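Orotidine-5-phosphate decarboxylase/orotate phosphoribosyltransferase, putative (Ompdcase-oprtase, putative) (Leishmania infantum, PDB 3QW3) probably decarboxylates orotidine 5'-phosphate to UMP and CO2 in de novo pyrimidine synthesis, this chain being the TIM-barrel decarboxylase domain of a bifunctional UMP synthase. Local coordinates at residues Ala189-Thr193 / Leu194-Val198; Ala210-Asp213 / Ala214-Ala218. One frame throughout, in Å; residues are numbered along the deposited sequence.

Interaction 1: Ala189-Thr193 / Leu194-Val198; sequences ARAPT and LWFLV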
loop_
_atom_site.group_PDB
_atom_site.type_symbol
_atom_site.label_atom_id
_atom_site.label_comp_id
_atom_site.label_asym_id
_atom_site.label_seq_id
_atom_site.Cartn_x
_atom_site.Cartn_y
_atom_site.Cartn_z
ATOM N N ALA A 189 7.117 22.819 -9.643
ATOM C CA ALA A 189 8.392 23.527 -9.519
ATOM C C ALA A 189 9.538 22.581 -9.148
ATOM O O ALA A 189 10.661 22.747 -9.630
ATOM C CB ALA A 189 8.285 24.652 -8.509
ATOM N N ARG A 190 9.247 21.593 -8.299
ATOM C CA ARG A 190 10.244 20.597 -7.877
ATOM C C ARG A 190 10.429 19.495 -8.912
ATOM O O ARG A 190 11.507 18.902 -9.012
ATOM C CB ARG A 190 9.856 19.965 -6.533
ATOM C CG ARG A 190 9.731 20.944 -5.378
ATOM C CD ARG A 190 11.065 21.610 -5.045
ATOM N NE ARG A 190 10.916 22.606 -3.985
ATOM C CZ ARG A 190 11.924 23.133 -3.289
ATOM N NH1 ARG A 190 13.175 22.757 -3.524
ATOM N NH2 ARG A 190 11.677 24.036 -2.347
ATOM N N ALA A 191 9.370 19.226 -9.672
ATOM C CA ALA A 191 9.364 18.157 -10.659
ATOM C C ALA A 191 8.807 18.671 -11.984
ATOM O O ALA A 191 7.633 18.469 -12.283
ATOM C CB ALA A 191 8.545 16.960 -10.152
ATOM N N PRO A 192 9.658 19.334 -12.786
ATOM C CA PRO A 192 9.202 19.976 -14.024
ATOM C C PRO A 192 8.778 19.038 -15.162
ATOM O O PRO A 192 8.038 19.465 -16.056
ATOM C CB PRO A 192 10.421 20.816 -14.449
ATOM C CG PRO A 192 11.244 20.965 -13.209
ATOM C CD PRO A 192 11.070 19.654 -12.504
ATOM N N THR A 193 9.232 17.786 -15.154
ATOM C CA THR A 193 8.972 16.894 -16.293
ATOM C C THR A 193 8.012 15.729 -16.024
ATOM O O THR A 193 7.499 15.120 -16.966
ATOM C CB THR A 193 10.276 16.320 -16.919
ATOM O OG1 THR A 193 10.869 15.367 -16.026
ATOM C CG2 THR A 193 11.271 17.424 -17.238
ATOM N N LEU A 194 7.776 15.402 -14.755
ATOM C CA LEU A 194 7.004 14.199 -14.445
ATOM C C LEU A 194 5.522 14.349 -14.752
ATOM O O LEU A 194 4.965 15.423 -14.602
ATOM C CB LEU A 194 7.177 13.797 -12.979
ATOM C CG LEU A 194 8.606 13.569 -12.487
ATOM C CD1 LEU A 194 8.555 12.967 -11.099
ATOM C CD2 LEU A 194 9.405 12.674 -13.434
ATOM N N TRP A 195 4.896 13.254 -15.171
ATOM C CA TRP A 195 3.441 13.213 -15.278
ATOM C C TRP A 195 2.840 13.184 -13.886
ATOM O O TRP A 195 3.360 12.499 -12.993
ATOM C CB TRP A 195 2.991 11.975 -16.045
ATOM C CG TRP A 195 2.994 12.172 -17.519
ATOM C CD1 TRP A 195 4.056 12.039 -18.370
ATOM C CD2 TRP A 195 1.874 12.549 -18.323
ATOM N NE1 TRP A 195 3.659 12.300 -19.664
ATOM C CE2 TRP A 195 2.324 12.619 -19.661
ATOM C CE3 TRP A 195 0.528 12.831 -18.044
ATOM C CZ2 TRP A 195 1.476 12.965 -20.718
ATOM C CZ3 TRP A 195 -0.317 13.178 -19.100
ATOM C CH2 TRP A 195 0.167 13.241 -20.420
ATOM N N PHE A 196 1.760 13.937 -13.700
ATOM C CA PHE A 196 0.994 13.879 -12.455
ATOM C C PHE A 196 -0.315 13.151 -12.723
ATOM O O PHE A 196 -0.989 13.415 -13.731
ATOM C CB PHE A 196 0.650 15.273 -11.905
ATOM C CG PHE A 196 1.831 16.152 -11.562
ATOM C CD1 PHE A 196 3.144 15.678 -11.556
ATOM C CD2 PHE A 196 1.601 17.476 -11.190
ATOM C CE1 PHE A 196 4.205 16.536 -11.229
ATOM C CE2 PHE A 196 2.654 18.330 -10.854
ATOM C CZ PHE A 196 3.953 17.854 -10.877
ATOM N N LEU A 197 -0.675 12.238 -11.830
ATOM C CA LEU A 197 -2.017 11.673 -11.817
ATOM C C LEU A 197 -2.780 12.516 -10.815
ATOM O O LEU A 197 -2.391 12.604 -9.650
ATOM C CB LEU A 197 -1.987 10.198 -11.403
ATOM C CG LEU A 197 -3.328 9.480 -11.209
ATOM C CD1 LEU A 197 -4.168 9.430 -12.484
ATOM C CD2 LEU A 197 -3.085 8.063 -10.676
ATOM N N VAL A 198 -3.863 13.138 -11.281
ATOM C CA VAL A 198 -4.531 14.204 -10.541
ATOM C C VAL A 198 -5.978 13.819 -10.239
ATOM O O VAL A 198 -6.860 13.994 -11.088
ATOM C CB VAL A 198 -4.450 15.551 -11.321
ATOM C CG1 VAL A 198 -5.086 16.689 -10.536
ATOM C CG2 VAL A 198 -3.004 15.884 -11.624
#
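The methyl of A191 overlaps the branched end of L194, at CG and CD1, where the chain turns out of helix 181-190 and into strand 196-198. A191 CB lies 4.1 Å from L194 CD1, and L194 CG is equally near. L194 reaches it with CG anti to its own carbonyl carbon (chi1 -56°). A second, looser apolar touch comes from F196, whose CE1 stands 4.5 Å from A191 CB. The ring of F196 also passes the backbone of this turn, with CZ 4.0 Å from A191 O, the oxygen approaching obliquely. The remaining methyl of L194, CD2, lies 4.0 Å from T193 OG1, so its two methyls go to different neighbours, CD1 to A191 and CD2 to T193. The hydroxyl of T193 is also 3.3 Å from L194 N, but the angle is too poor for a hydrogen bond; chi1 of 71° sets OG1 between the backbone N and the carbonyl carbon, and E163 OE2 is its hydrogen-bond partner. R188 NH1 binds both A191 O and L194 O, while its guanidinium group makes a cation-pi contact with F196. L174 of strand 172-176 packs against A191, L194 and F196 together. The turn thus closes the beta-alpha-beta unit made of strand 172-176, helix 181-190 and strand 196-198, at the N-terminal end of strand 196-198; in TIM barrels the active site lies at the other, C-terminal end of the strands. With no hydrogen bond running directly between 189-193 and 194-198, the side-chain contact within the turn is apolar and slight, and E163, R188 and R217 supply polar partners from outside it.

Interaction 2: Ala210-Asp213 / Ala214-Ala218; sequences ASLD and AGLRA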
loop_
_atom_site.group_PDB
_atom_site.type_symbol
_atom_site.label_atom_id
_atom_site.label_comp_id
_atom_site.label_asym_id
_atom_site.label_seq_id
_atom_site.Cartn_x
_atom_site.Cartn_y
_atom_site.Cartn_z
ATOM N N ALA A 210 -7.640 26.130 -12.424
ATOM C CA ALA A 210 -6.532 26.423 -11.512
ATOM C C ALA A 210 -5.528 25.272 -11.445
ATOM O O ALA A 210 -4.317 25.506 -11.411
ATOM C CB ALA A 210 -7.054 26.775 -10.124
ATOM N N SER A 211 -6.039 24.041 -11.451
ATOM C CA SER A 211 -5.206 22.836 -11.413
ATOM C C SER A 211 -4.321 22.727 -12.650
ATOM O O SER A 211 -3.119 22.482 -12.541
ATOM C CB SER A 211 -6.073 21.580 -11.279
ATOM O OG SER A 211 -6.893 21.656 -10.126
ATOM N N LEU A 212 -4.924 22.921 -13.823
ATOM C CA LEU A 212 -4.191 22.851 -15.085
ATOM C C LEU A 212 -3.156 23.961 -15.210
ATOM O O LEU A 212 -2.032 23.719 -15.638
ATOM C CB LEU A 212 -5.157 22.849 -16.279
ATOM C CG LEU A 212 -5.965 21.556 -16.449
ATOM C CD1 LEU A 212 -7.175 21.757 -17.361
ATOM C CD2 LEU A 212 -5.083 20.415 -16.957
ATOM N N ASP A 213 -3.533 25.178 -14.825
ATOM C CA ASP A 213 -2.597 26.300 -14.828
ATOM C C ASP A 213 -1.374 26.035 -13.950
ATOM O O ASP A 213 -0.253 26.387 -14.313
ATOM C CB ASP A 213 -3.299 27.584 -14.378
ATOM C CG ASP A 213 -4.198 28.165 -15.453
ATOM O OD1 ASP A 213 -4.238 27.625 -16.581
ATOM O OD2 ASP A 213 -4.869 29.175 -15.162
ATOM N N ALA A 214 -1.598 25.397 -12.805
ATOM C CA ALA A 214 -0.522 25.120 -11.860
ATOM C C ALA A 214 0.327 23.928 -12.282
ATOM O O ALA A 214 1.548 23.942 -12.107
ATOM C CB ALA A 214 -1.088 24.894 -10.469
ATOM N N GLY A 215 -0.321 22.910 -12.843
ATOM C CA GLY A 215 0.310 21.606 -13.038
ATOM C C GLY A 215 0.774 21.217 -14.428
ATOM O O GLY A 215 1.608 20.315 -14.565
ATOM N N LEU A 216 0.240 21.859 -15.469
ATOM C CA LEU A 216 0.680 21.545 -16.833
ATOM C C LEU A 216 2.152 21.891 -17.065
ATOM O O LEU A 216 2.666 22.876 -16.525
ATOM C CB LEU A 216 -0.195 22.241 -17.882
ATOM C CG LEU A 216 -1.608 21.692 -18.107
ATOM C CD1 LEU A 216 -2.402 22.622 -19.019
ATOM C CD2 LEU A 216 -1.587 20.272 -18.679
ATOM N N ARG A 217 2.823 21.073 -17.871
ATOM C CA ARG A 217 4.196 21.346 -18.292
ATOM C C ARG A 217 4.210 22.389 -19.411
ATOM O O ARG A 217 3.154 22.802 -19.902
ATOM C CB ARG A 217 4.881 20.058 -18.765
ATOM C CG ARG A 217 4.860 18.917 -17.756
ATOM C CD ARG A 217 5.570 17.667 -18.280
ATOM N NE ARG A 217 5.047 17.211 -19.572
ATOM C CZ ARG A 217 5.176 15.977 -20.054
ATOM N NH1 ARG A 217 5.796 15.040 -19.342
ATOM N NH2 ARG A 217 4.671 15.673 -21.248
ATOM N N ALA A 218 5.415 22.798 -19.815
ATOM C CA ALA A 218 5.620 23.736 -20.920
ATOM C C ALA A 218 5.033 23.259 -22.255
ATOM O O ALA A 218 4.744 24.074 -23.132
ATOM C CB ALA A 218 7.114 24.045 -21.073
HETATM O O HOH W 1 1.607 25.273 -15.933
#
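L212 and L216 meet across the last turn of helix 208-215, and backbone bonds, a leucine pair and one water share the work. The backbone set is alpha-helical: A214 N donates to A210 O, G215 N to S211 O at 2.8 Å, and L216 N to L212 O. The last is the straightest of the three, with 160° at the hydrogen. L212 O also receives a weak bond from G215 N, so two successive amides converge on one carbonyl as the helix ends. L216 is the first residue to leave helical geometry, yet its amide still completes the final i to i+4 bond. Apolar contact follows the same two residues. L212 CD2 is 3.9 Å from L216 CG, and L216 CD1 comes alongside L212 CB. With CG of L216 anti to its own carbonyl carbon (chi1 -73°), the side chain is set beside its backbone N, and CG lies 3.2 Å from L212 O. Both leucines continue inward onto M223 of strand 223-227, and L212 also reaches I251 of helix 237-253. The water stands beyond the helix end and donates to D213 O and to L216 O, each at 2.7 Å, linking the final turn to the departing chain. Side-chain polar groups look elsewhere: S211 OG bonds to S207 O, and D213 OD2 forms a salt bridge with K209. At this helix end of the alpha/beta barrel, three carbonyls are therefore engaged in different ways: L212 O by two amides, one of them weakly, D213 O by water and G215 O by R188 NE, while the leucines pack on M223 and on helix 237-253.

Overall arrangement
Interactions 1 and 2 are neighbours on one side of the barrel, with centres about 10 Å apart and strand 196-198 running on toward helix 208-215. Interaction 1 is the more deeply buried, about 12 Å from the chain centre to its own centre; interaction 2, about 16 Å out, is a partly exposed helix end. The first is a helix-to-strand turn whose side chains make apolar touches, the second a helix terminus ruled by backbone hydrogen bonds. They meet through R217, whose NH1 lies 2.9 Å from T193 O, a probable hydrogen bond, and whose guanidinium also makes a cation-pi contact with W195. R188 serves both, binding G215 O through NE.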